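Long-range contacts in protein (lectin) (Hyacinthoides hispanica, PDB 1B2P), which binds mannose selectively as a tetrameric bulb agglutinin of the monocot lectin family, probably recognising mannose-bearing glycans: residues 15-20 / 32-37; 21-26 / 95-100; 70-75 / 84-89. One frame throughout, in Å; residues are numbered along the deposited sequence.

From the N terminus, 15-20 opens contact 1 and 21-26, following at once, opens contact 2. Residues 32-37 close the short loop of contact 1 while contact 2 is still open, so these two cross along the chain. Contact 3 then opens at 70-75 and closes at 84-89 as a hairpin, lying wholly within the long excursion that 95-100 ends by completing contact 2. Contacts 1 and 2 share the sheet in which strands 22-27 and 30-36 are neighbours; contact 1 joins it to the sheet holding the contact 3 hairpin, and contact 2 to the sheet of strand 95-99. Leu73 touches both Phe34 and Leu97, so all three sheets meet in one core.

Contact 1 of 3, residues 15-20 / 32-37; sequences QILHAT and YRFIMQ
Met36 and Leu17 face each other with their CB atoms 4.2 Å apart, but their side chains then part company. Met36 CG, anti to its backbone N (chi1 178°), lies 3.6 Å from Leu17 O; beyond it the chain bends at chi2 and chi3, its end leaving 15-20, and the side chain also touches Cys63 and Ala65. Leu17 instead directs CD1 at Phe34, 3.9 Å from Phe34 O, and meets the Phe34 ring obliquely, 4.5 Å from CD2. At the far end, Ile35 stretches CD1 to within 4.0 Å of Thr20 O. The backbones come together where residues 19 and 20 turn out of strand 16-18. Thr20 N gives its hydrogen to Met36 O over 2.7 Å, at 151° on the hydrogen and almost straight off the carbonyl. The same oxygen receives a CA-H contact from Ala19, CA to O 3.4 Å. Beyond it, the Gln37 amide is hydrogen-bonded through OE1 to Tyr45 OH and through NE2 to Asp39 OD1; Gln37 starts a Q-x-D-x-N-x-V-x-Y sequence, the mannose-binding signature of the family. The two strands run 72° apart, belonging to different sheets of the beta-prism II fold: Leu17 pairs with Ala65 in one, Phe34 with Leu23 in the other. Chemically, aliphatic groups of Leu17, Ile35 and Met36 lie largely against backbone carbonyls. The directional hold comes from Met36 O, which engages an N-H and a CA-H of successive residues and thereby ties the turn at Ala19 and Thr20 to the end of strand 30-36.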
# COMPACT_ATOMS: atom_id res chain seq x y z
N GLN A 15 15.30 8.56 5.18
CA GLN A 15 16.26 8.80 6.23
C GLN A 15 16.03 10.23 6.88
O GLN A 15 16.83 10.54 7.76
CB GLN A 15 17.73 8.79 5.80
CG GLN A 15 18.08 7.41 5.17
CD GLN A 15 19.49 7.39 4.54
OE1 GLN A 15 19.77 6.45 3.69
NE2 GLN A 15 20.39 8.13 5.01
N ILE A 16 15.03 10.84 6.40
CA ILE A 16 14.81 12.19 7.09
C ILE A 16 13.33 12.33 6.94
O ILE A 16 12.65 11.94 5.97
CB ILE A 16 15.42 13.28 6.16
CG1 ILE A 16 16.95 13.18 6.11
CG2 ILE A 16 14.94 14.62 6.81
CD1 ILE A 16 17.59 14.36 5.32
N LEU A 17 12.68 12.91 8.02
CA LEU A 17 11.31 13.38 7.88
C LEU A 17 11.35 14.94 7.86
O LEU A 17 11.75 15.45 8.89
CB LEU A 17 10.57 12.96 9.13
CG LEU A 17 9.89 11.63 9.28
CD1 LEU A 17 8.92 11.74 10.49
CD2 LEU A 17 9.10 11.20 8.05
N HIS A 18 11.08 15.42 6.69
CA HIS A 18 11.06 16.91 6.59
C HIS A 18 9.69 17.28 7.09
O HIS A 18 8.74 16.60 7.34
CB HIS A 18 11.11 17.26 5.07
CG HIS A 18 12.42 16.89 4.45
ND1 HIS A 18 13.57 17.61 4.66
CD2 HIS A 18 12.75 15.84 3.65
CE1 HIS A 18 14.58 17.04 4.03
NE2 HIS A 18 14.10 15.99 3.41
N ALA A 19 9.58 18.67 7.30
CA ALA A 19 8.33 19.21 7.77
C ALA A 19 7.13 18.84 6.95
O ALA A 19 7.18 18.83 5.68
CB ALA A 19 8.43 20.79 7.74
N THR A 20 6.02 18.47 7.53
CA THR A 20 4.79 17.98 7.02
C THR A 20 4.83 16.47 6.68
O THR A 20 3.77 15.99 6.32
CB THR A 20 4.27 18.62 5.69
OG1 THR A 20 5.09 18.42 4.57
CG2 THR A 20 4.32 20.13 5.96
N TYR A 32 -2.54 6.04 12.76
CA TYR A 32 -1.46 6.46 13.73
C TYR A 32 -0.52 7.25 12.84
O TYR A 32 -0.21 6.79 11.76
CB TYR A 32 -0.75 5.28 14.30
CG TYR A 32 -1.59 4.42 15.21
CD1 TYR A 32 -2.70 4.94 15.88
CD2 TYR A 32 -1.19 3.12 15.41
CE1 TYR A 32 -3.41 4.05 16.69
CE2 TYR A 32 -1.89 2.25 16.29
CZ TYR A 32 -3.00 2.78 16.88
OH TYR A 32 -3.70 1.95 17.77
N ARG A 33 -0.20 8.51 13.21
CA ARG A 33 0.69 9.28 12.35
C ARG A 33 1.77 9.82 13.24
O ARG A 33 1.54 10.39 14.31
CB ARG A 33 -0.03 10.51 11.72
CG ARG A 33 -0.98 10.11 10.60
CD ARG A 33 -1.61 11.48 10.07
NE ARG A 33 -2.45 11.99 11.19
CZ ARG A 33 -2.72 13.26 11.51
NH1 ARG A 33 -2.17 14.21 10.74
NH2 ARG A 33 -3.48 13.60 12.56
N PHE A 34 3.02 9.74 12.76
CA PHE A 34 4.13 10.30 13.55
C PHE A 34 4.66 11.37 12.62
O PHE A 34 5.24 11.11 11.57
CB PHE A 34 5.25 9.26 13.69
CG PHE A 34 6.38 9.57 14.64
CD1 PHE A 34 6.13 9.93 15.98
CD2 PHE A 34 7.67 9.50 14.16
CE1 PHE A 34 7.22 10.15 16.78
CE2 PHE A 34 8.78 9.76 14.99
CZ PHE A 34 8.53 10.08 16.29
N ILE A 35 4.38 12.69 12.93
CA ILE A 35 4.59 13.74 11.95
C ILE A 35 5.55 14.87 12.45
O ILE A 35 5.47 15.22 13.57
CB ILE A 35 3.22 14.35 11.58
CG1 ILE A 35 3.33 15.54 10.62
CG2 ILE A 35 2.38 14.65 12.83
CD1 ILE A 35 1.99 15.73 9.92
N MET A 36 6.39 15.24 11.48
CA MET A 36 7.28 16.41 11.76
C MET A 36 6.49 17.65 11.34
O MET A 36 6.34 17.84 10.14
CB MET A 36 8.58 16.23 10.97
CG MET A 36 9.60 17.40 11.10
SD MET A 36 10.47 17.43 12.67
CE MET A 36 9.40 18.54 13.64
N GLN A 37 5.93 18.36 12.32
CA GLN A 37 5.08 19.49 11.93
C GLN A 37 5.91 20.76 11.56
O GLN A 37 7.11 20.90 11.90
CB GLN A 37 4.20 19.89 13.14
CG GLN A 37 3.29 18.66 13.45
CD GLN A 37 2.26 18.94 14.50
OE1 GLN A 37 1.25 18.20 14.68
NE2 GLN A 37 2.39 19.99 15.34

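Contact 2 of 3, residues 21-26 / 95-100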
# COMPACT_ATOMS: atom_id res chain seq x y z
N GLU A 21 6.04 15.93 6.66
CA GLU A 21 6.05 14.46 6.34
C GLU A 21 5.75 13.62 7.60
O GLU A 21 6.08 14.03 8.73
CB GLU A 21 7.47 14.14 5.81
CG GLU A 21 7.65 14.83 4.44
CD GLU A 21 9.03 14.53 3.86
OE1 GLU A 21 10.00 14.13 4.45
OE2 GLU A 21 9.12 14.74 2.58
N SER A 22 5.41 12.34 7.25
CA SER A 22 5.00 11.54 8.48
C SER A 22 5.24 10.07 8.19
O SER A 22 5.37 9.66 7.00
CB SER A 22 3.57 11.75 8.80
OG SER A 22 2.73 11.35 7.69
N LEU A 23 5.28 9.30 9.24
CA LEU A 23 5.02 7.84 9.12
C LEU A 23 3.56 7.66 9.41
O LEU A 23 2.97 8.39 10.22
CB LEU A 23 5.79 7.11 10.20
CG LEU A 23 7.31 7.33 10.21
CD1 LEU A 23 8.03 6.43 11.19
CD2 LEU A 23 7.92 7.06 8.81
N GLU A 24 2.94 6.64 8.82
CA GLU A 24 1.49 6.46 9.05
C GLU A 24 1.17 4.98 8.90
O GLU A 24 1.55 4.41 7.83
CB GLU A 24 0.64 7.25 8.09
CG GLU A 24 -0.85 7.01 8.12
CD GLU A 24 -1.56 7.87 7.10
OE1 GLU A 24 -1.55 7.45 5.90
OE2 GLU A 24 -1.96 8.95 7.46
N ILE A 25 0.41 4.45 9.86
CA ILE A 25 -0.16 3.14 9.58
C ILE A 25 -1.61 3.13 10.11
O ILE A 25 -2.00 4.04 10.84
CB ILE A 25 0.58 2.10 10.39
CG1 ILE A 25 0.53 2.28 11.90
CG2 ILE A 25 2.06 2.00 9.92
CD1 ILE A 25 1.13 1.12 12.69
N LEU A 26 -2.33 2.04 9.79
CA LEU A 26 -3.71 1.93 10.27
C LEU A 26 -3.82 0.79 11.28
O LEU A 26 -3.17 -0.25 11.10
CB LEU A 26 -4.55 1.57 9.03
CG LEU A 26 -5.27 2.61 8.22
CD1 LEU A 26 -4.32 3.75 7.90
CD2 LEU A 26 -5.93 1.93 6.99
N TYR A 95 20.51 1.57 12.28
CA TYR A 95 19.37 1.45 13.24
C TYR A 95 18.12 1.77 12.42
O TYR A 95 18.12 2.36 11.31
CB TYR A 95 19.43 2.61 14.29
CG TYR A 95 20.54 2.33 15.26
CD1 TYR A 95 21.89 2.62 15.02
CD2 TYR A 95 20.19 1.77 16.57
CE1 TYR A 95 22.91 2.36 15.92
CE2 TYR A 95 21.24 1.51 17.42
CZ TYR A 95 22.57 1.77 17.13
OH TYR A 95 23.61 1.47 18.01
N VAL A 96 16.94 1.40 12.94
CA VAL A 96 15.65 1.77 12.36
C VAL A 96 14.64 2.21 13.48
O VAL A 96 14.82 1.86 14.64
CB VAL A 96 14.91 0.60 11.62
CG1 VAL A 96 15.73 0.12 10.39
CG2 VAL A 96 14.80 -0.63 12.57
N LEU A 97 13.87 3.20 13.06
CA LEU A 97 12.75 3.62 13.93
C LEU A 97 11.50 3.13 13.31
O LEU A 97 11.22 3.26 12.13
CB LEU A 97 12.79 5.17 14.06
CG LEU A 97 11.55 5.74 14.80
CD1 LEU A 97 11.98 7.12 15.40
CD2 LEU A 97 10.39 5.95 13.83
N VAL A 98 10.60 2.44 14.10
CA VAL A 98 9.41 1.87 13.50
C VAL A 98 8.13 2.38 14.23
O VAL A 98 8.20 2.32 15.48
CB VAL A 98 9.43 0.31 13.71
CG1 VAL A 98 8.26 -0.35 13.02
CG2 VAL A 98 10.81 -0.25 13.19
N LEU A 99 7.17 2.79 13.45
CA LEU A 99 5.81 3.05 14.06
C LEU A 99 5.12 1.69 13.91
O LEU A 99 4.82 1.18 12.86
CB LEU A 99 5.16 4.11 13.13
CG LEU A 99 3.66 4.37 13.50
CD1 LEU A 99 3.55 4.81 14.95
CD2 LEU A 99 3.11 5.44 12.54
N GLN A 100 4.77 1.18 15.13
CA GLN A 100 4.29 -0.26 15.20
C GLN A 100 2.82 -0.37 15.35
O GLN A 100 2.14 0.58 15.82
CB GLN A 100 4.84 -0.85 16.50
CG GLN A 100 6.41 -0.78 16.44
CD GLN A 100 7.08 -1.54 17.51
OE1 GLN A 100 8.27 -1.90 17.38
NE2 GLN A 100 6.51 -1.80 18.72
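Leu99, which loses the most surface here, pushes its branched end between Leu23 and Ile25 of the facing strand. Its CD2 methyl lies 3.9 Å from Leu23 CB and 3.8 Å from Leu23 O, so it touches backbone as well as side chain. The two leucines pass each other in opposite directions, and Leu23 reaches on with CD1 to Leu97 CD2, 3.6 Å away. Ile25 closes the other flank of Leu99: its CG1 approaches Leu99 CG at 4.1 Å, the two side chains slanting across one another. With chi1 at 60°, Ile25 CG1 sits between its own backbone N and carbonyl carbon, and from there CD1 extends over the end of strand 95-99, 3.7 Å from Leu99 O and 3.3 Å from Gln100 O. The strand axes approach to 7.9 Å at an angle of 43°, and the two strands, from different sheets, meet through their side chains. In the beta-prism II fold such sheets turn their inner faces to a common apolar core, and Ile4, which touches both Leu23 and Leu97, and Val105, which touches Leu97 and Leu99, continue this one. The polar end of Gln100 is occupied elsewhere: OE1 is hydrogen-bonded to Tyr108 OH and NE2 weakly to Asp102 OD1, all three residues belonging to a second copy of the mannose-binding sequence signature. Val96 and Val98, which alternate with the inward leucines, pack on Tyr108 and Ile3 of the second subunit.

Contact 3 of 3, residues 70-75 / 84-89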
# COMPACT_ATOMS: atom_id res chain seq x y z
N ASP A 70 24.11 6.54 15.65
CA ASP A 70 24.26 5.86 16.95
C ASP A 70 22.83 5.62 17.48
O ASP A 70 22.80 5.45 18.75
CB ASP A 70 25.03 6.77 17.89
CG ASP A 70 24.53 8.16 18.12
OD1 ASP A 70 23.60 8.61 17.48
OD2 ASP A 70 25.09 8.95 18.93
N GLY A 71 21.79 5.79 16.70
CA GLY A 71 20.45 5.36 17.17
C GLY A 71 19.74 6.55 17.87
O GLY A 71 18.67 6.30 18.43
N VAL A 72 20.33 7.71 17.93
CA VAL A 72 19.62 8.88 18.58
C VAL A 72 18.77 9.56 17.62
O VAL A 72 19.21 9.95 16.47
CB VAL A 72 20.66 9.87 19.13
CG1 VAL A 72 20.01 11.17 19.63
CG2 VAL A 72 21.52 9.14 20.14
N LEU A 73 17.49 9.77 17.87
CA LEU A 73 16.62 10.53 17.01
C LEU A 73 16.70 12.01 17.38
O LEU A 73 16.76 12.30 18.56
CB LEU A 73 15.16 10.08 17.32
CG LEU A 73 14.04 10.83 16.61
CD1 LEU A 73 14.10 10.58 15.11
CD2 LEU A 73 12.69 10.33 17.18
N VAL A 74 16.84 12.85 16.32
CA VAL A 74 17.05 14.31 16.73
C VAL A 74 16.10 15.03 15.85
O VAL A 74 15.56 14.75 14.81
CB VAL A 74 18.44 14.83 16.39
CG1 VAL A 74 19.44 14.11 17.27
CG2 VAL A 74 18.77 14.57 14.92
N VAL A 75 15.67 16.28 16.35
CA VAL A 75 14.95 17.25 15.57
C VAL A 75 15.90 18.55 15.44
O VAL A 75 16.43 18.89 16.47
CB VAL A 75 13.68 17.69 16.37
CG1 VAL A 75 12.95 18.80 15.65
CG2 VAL A 75 12.74 16.49 16.60
N TRP A 84 16.03 18.81 20.03
CA TRP A 84 15.54 17.72 20.84
C TRP A 84 16.36 16.43 20.45
O TRP A 84 16.61 16.43 19.28
CB TRP A 84 14.05 17.40 20.62
CG TRP A 84 13.50 16.32 21.50
CD1 TRP A 84 12.91 16.44 22.76
CD2 TRP A 84 13.43 14.89 21.20
NE1 TRP A 84 12.57 15.20 23.21
CE2 TRP A 84 12.86 14.23 22.30
CE3 TRP A 84 13.78 14.20 20.03
CZ2 TRP A 84 12.65 12.84 22.33
CZ3 TRP A 84 13.57 12.80 20.07
CH2 TRP A 84 13.00 12.15 21.19
N GLN A 85 16.65 15.62 21.43
CA GLN A 85 17.24 14.31 21.02
C GLN A 85 16.73 13.26 21.94
O GLN A 85 16.53 13.53 23.15
CB GLN A 85 18.77 14.46 21.05
CG GLN A 85 19.36 14.78 22.41
CD GLN A 85 20.85 15.10 22.17
OE1 GLN A 85 21.22 16.00 21.42
NE2 GLN A 85 21.67 14.26 22.77
N SER A 86 16.64 12.04 21.41
CA SER A 86 16.23 10.97 22.36
C SER A 86 17.42 10.78 23.24
O SER A 86 18.61 10.92 23.05
CB SER A 86 15.79 9.72 21.51
OG SER A 86 16.92 9.31 20.70
N PRO A 87 17.19 10.14 24.44
CA PRO A 87 18.14 10.18 25.51
C PRO A 87 19.10 9.07 25.57
O PRO A 87 19.87 9.03 26.56
CB PRO A 87 17.17 10.04 26.74
CG PRO A 87 16.01 9.26 26.26
CD PRO A 87 15.79 9.75 24.85
N VAL A 88 19.09 8.03 24.72
CA VAL A 88 19.99 6.91 24.80
C VAL A 88 20.62 6.69 23.45
O VAL A 88 19.99 6.70 22.43
CB VAL A 88 19.36 5.60 25.31
CG1 VAL A 88 17.96 5.58 24.86
CG2 VAL A 88 19.98 4.23 25.02
N ALA A 89 21.95 6.49 23.56
CA ALA A 89 22.70 6.26 22.34
C ALA A 89 23.29 4.87 22.32
O ALA A 89 23.55 4.29 23.41
CB ALA A 89 23.92 7.21 22.18
O HOH W 1 17.69 6.74 21.04
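Ser86 OG accepts the backbone N-H of Leu73 at 2.9 Å and passes its own hydrogen to a water 2.7 Å away. That water donates to Gly71 O and to Val88 O, bridging the two segments beyond the paired strands. OG can reach Leu73 N because it stands between its own backbone N and carbonyl carbon (chi1 59°), taking the place a main-chain carbonyl would fill in regular pairing. Ser86 N returns a bond to Leu73 O, also 2.9 Å, and Val75 N donates to Trp84 O at 3.1 Å. Trp84 lays its indole beside the strand, one face under Ser86 N near the rim, with CZ3 3.9 Å from Leu73 CD2. Val72 splits its methyls: CG1 meets Gln85 CB at 3.8 Å, while CG2 meets Ala89 CB at 3.7 Å. Trp113 of the second subunit packs on Ser86 and Pro87. This is an antiparallel beta hairpin of a beta-prism II sheet; Gln68, Asp70, Val72 and Val74, running from the preceding loop into strand 73-76, follow the spacing of the mannose-binding signature as a degenerate copy, with valine at the asparagine position and no tyrosine at its end, so mannose binding here is doubtful.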